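Local coordinates for protein ATP phosphoribosyltransferase (Thermotoga maritima, PDB 1USY) that probably catalyses the first step of histidine biosynthesis, condensing ATP with 5-phosphoribose 1-diphosphate to give phosphoribosyl-ATP and diphosphate, at residues L75-F80 against R170-V175. Sequence-based numbering, arbitrary orientation.
Sequences LIQPFF and RTHVVV. With HIS (histidine), chain S; HIS (histidine), chain I.
Two histidine-binding pockets meet where the loop 75-80 crosses the last part of strand 160-175 and leads into strand 80-93. Val-173 N donates to Phe-79 O (3.2 Å) and Val-175 N to Ile-76 O (2.8 Å), pinning the loop at two points. Pro-78 sets its CD and CG against Val-173 CG2, while Phe-79 CE1 packs on Val-173 CG1; a proline, with no N-H to satisfy, and apolar neighbours suit this buried seam. Pro-78 CB also touches the chain I histidine. At the other end Phe-80 and His-172 form an antiparallel non-hydrogen-bonded pair, and the guanidinium of Arg-170 lies over the Phe-80 ring, a cation-pi contact with CZ 3.9 Å from the ring centroid and planes 32° apart. Bends at chi2 and chi3 fold the arginine over that face. Replacing Phe-80 by an alanine would strip away the ring, and the guanidinium would probably lose its aromatic platform and be freer to turn. At the edge of the His-172 ring, in its plane, lies ND1 of the chain S histidine, its bond to NE2 weak and doubtfully short, while Gln-77 OE1 sits over one face; Gln-77 NE2 is tied to Leu-75 O (3.2 Å), which steadies the amide. Backbone bonds and apolar packing thus fix the loop, leaving Gln-77, Arg-170 and His-172 to line the chain S pocket.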
loop_
_atom_site.group_PDB
_atom_site.type_symbol
_atom_site.label_atom_id
_atom_site.label_comp_id
_atom_site.label_asym_id
_atom_site.label_seq_id
_atom_site.Cartn_x
_atom_site.Cartn_y
_atom_site.Cartn_z
ATOM N N LEU G 75 -20.160 17.953 19.703
ATOM C CA LEU G 75 -21.219 18.946 19.529
ATOM C C LEU G 75 -21.567 19.521 20.909
ATOM O O LEU G 75 -21.272 18.930 21.955
ATOM C CB LEU G 75 -22.492 18.414 18.776
ATOM C CG LEU G 75 -23.186 17.090 19.203
ATOM C CD1 LEU G 75 -23.197 16.060 18.065
ATOM C CD2 LEU G 75 -22.576 16.362 20.395
ATOM N N ILE G 76 -22.175 20.673 20.864
ATOM C CA ILE G 76 -22.528 21.447 22.063
ATOM C C ILE G 76 -23.402 20.649 23.047
ATOM O O ILE G 76 -24.285 19.882 22.667
ATOM C CB ILE G 76 -23.244 22.716 21.625
ATOM C CG1 ILE G 76 -22.260 23.699 20.964
ATOM C CG2 ILE G 76 -23.903 23.460 22.788
ATOM C CD1 ILE G 76 -22.891 24.581 19.889
ATOM N N GLN G 77 -22.924 20.743 24.352
ATOM C CA GLN G 77 -23.556 20.019 25.452
ATOM C C GLN G 77 -23.894 20.955 26.624
ATOM O O GLN G 77 -23.118 21.108 27.536
ATOM C CB GLN G 77 -22.693 18.807 25.906
ATOM C CG GLN G 77 -21.380 18.687 25.178
ATOM C CD GLN G 77 -20.637 17.325 25.269
ATOM O OE1 GLN G 77 -20.546 16.697 26.328
ATOM N NE2 GLN G 77 -20.048 16.923 24.159
ATOM N N PRO G 78 -25.066 21.574 26.602
ATOM C CA PRO G 78 -25.398 22.661 27.561
ATOM C C PRO G 78 -25.622 22.188 28.997
ATOM O O PRO G 78 -25.045 22.807 29.930
ATOM C CB PRO G 78 -26.683 23.254 27.004
ATOM C CG PRO G 78 -26.941 22.542 25.730
ATOM C CD PRO G 78 -26.158 21.294 25.663
ATOM N N PHE G 79 -26.426 21.126 29.175
ATOM C CA PHE G 79 -26.656 20.565 30.509
ATOM C C PHE G 79 -26.954 19.097 30.440
ATOM O O PHE G 79 -27.109 18.580 29.341
ATOM C CB PHE G 79 -27.775 21.292 31.257
ATOM C CG PHE G 79 -28.999 21.505 30.465
ATOM C CD1 PHE G 79 -30.045 20.586 30.521
ATOM C CD2 PHE G 79 -29.159 22.649 29.694
ATOM C CE1 PHE G 79 -31.217 20.783 29.758
ATOM C CE2 PHE G 79 -30.344 22.865 28.950
ATOM C CZ PHE G 79 -31.353 21.930 28.970
ATOM N N PHE G 80 -27.027 18.426 31.602
ATOM C CA PHE G 80 -27.329 16.989 31.637
ATOM C C PHE G 80 -28.794 16.676 31.912
ATOM O O PHE G 80 -29.499 17.459 32.529
ATOM C CB PHE G 80 -26.509 16.213 32.665
ATOM C CG PHE G 80 -25.163 16.758 32.910
ATOM C CD1 PHE G 80 -24.040 16.204 32.284
ATOM C CD2 PHE G 80 -24.998 17.801 33.794
ATOM C CE1 PHE G 80 -22.780 16.734 32.519
ATOM C CE2 PHE G 80 -23.756 18.337 34.030
ATOM C CZ PHE G 80 -22.648 17.824 33.389
ATOM N N ARG G 170 -22.781 10.013 31.964
ATOM C CA ARG G 170 -23.902 10.877 32.246
ATOM C C ARG G 170 -24.698 10.996 30.957
ATOM O O ARG G 170 -24.217 10.612 29.892
ATOM C CB ARG G 170 -23.446 12.279 32.704
ATOM C CG ARG G 170 -22.246 12.348 33.653
ATOM C CD ARG G 170 -22.585 12.662 35.098
ATOM N NE ARG G 170 -23.745 13.543 35.177
ATOM C CZ ARG G 170 -23.880 14.585 36.004
ATOM N NH1 ARG G 170 -22.926 14.917 36.895
ATOM N NH2 ARG G 170 -25.002 15.297 35.941
ATOM N N THR G 171 -25.895 11.556 31.058
ATOM C CA THR G 171 -26.749 11.818 29.911
ATOM C C THR G 171 -26.862 13.313 29.625
ATOM O O THR G 171 -27.269 14.113 30.472
ATOM C CB THR G 171 -28.102 11.181 30.142
ATOM O OG1 THR G 171 -27.900 9.769 30.329
ATOM C CG2 THR G 171 -28.964 11.270 28.896
ATOM N N HIS G 172 -26.451 13.676 28.417
ATOM C CA HIS G 172 -26.356 15.062 27.989
ATOM C C HIS G 172 -27.499 15.340 27.048
ATOM O O HIS G 172 -27.853 14.475 26.246
ATOM C CB HIS G 172 -25.099 15.261 27.157
ATOM C CG HIS G 172 -23.810 15.020 27.882
ATOM N ND1 HIS G 172 -23.101 16.032 28.497
ATOM C CD2 HIS G 172 -23.077 13.893 28.042
ATOM C CE1 HIS G 172 -22.004 15.528 29.032
ATOM N NE2 HIS G 172 -21.961 14.233 28.764
ATOM N N VAL G 173 -28.050 16.555 27.117
ATOM C CA VAL G 173 -28.738 17.120 25.953
ATOM C C VAL G 173 -27.642 17.692 25.049
ATOM O O VAL G 173 -26.674 18.276 25.538
ATOM C CB VAL G 173 -29.777 18.193 26.339
ATOM C CG1 VAL G 173 -29.837 18.353 27.838
ATOM C CG2 VAL G 173 -29.463 19.520 25.716
ATOM N N VAL G 174 -27.759 17.470 23.748
ATOM C CA VAL G 174 -26.740 17.922 22.793
ATOM C C VAL G 174 -27.391 18.711 21.660
ATOM O O VAL G 174 -28.566 18.465 21.318
ATOM C CB VAL G 174 -25.923 16.723 22.222
ATOM C CG1 VAL G 174 -25.298 15.909 23.349
ATOM C CG2 VAL G 174 -26.804 15.824 21.431
ATOM N N VAL G 175 -26.636 19.648 21.085
ATOM C CA VAL G 175 -27.176 20.561 20.091
ATOM C C VAL G 175 -26.224 20.561 18.899
ATOM O O VAL G 175 -25.025 20.456 19.066
ATOM C CB VAL G 175 -27.273 21.978 20.690
ATOM C CG1 VAL G 175 -27.935 22.970 19.696
ATOM C CG2 VAL G 175 -28.004 21.953 22.083
HETATM N N HIS S . -17.490 14.350 26.109
HETATM C CA HIS S . -18.333 14.692 27.298
HETATM C C HIS S . -17.613 15.656 28.258
HETATM O O HIS S . -16.463 15.453 28.666
HETATM C CB HIS S . -18.749 13.404 27.997
HETATM C CG HIS S . -18.917 13.520 29.479
HETATM N ND1 HIS S . -20.096 13.203 30.111
HETATM C CD2 HIS S . -18.045 13.860 30.460
HETATM C CE1 HIS S . -19.957 13.379 31.414
HETATM N NE2 HIS S . -18.723 13.782 31.652
HETATM O OXT HIS S . -18.143 16.681 28.686
HETATM N N HIS I . -24.890 26.096 26.731
HETATM C CA HIS I . -25.938 26.886 27.426
HETATM C C HIS I . -25.807 26.864 28.949
HETATM O O HIS I . -25.980 25.832 29.620
HETATM C CB HIS I . -27.360 26.438 27.038
HETATM C CG HIS I . -28.433 27.185 27.767
HETATM N ND1 HIS I . -29.493 27.783 27.123
HETATM C CD2 HIS I . -28.577 27.473 29.080
HETATM C CE1 HIS I . -30.258 28.387 28.016
HETATM N NE2 HIS I . -29.723 28.209 29.210
HETATM O OXT HIS I . -25.584 27.922 29.533
#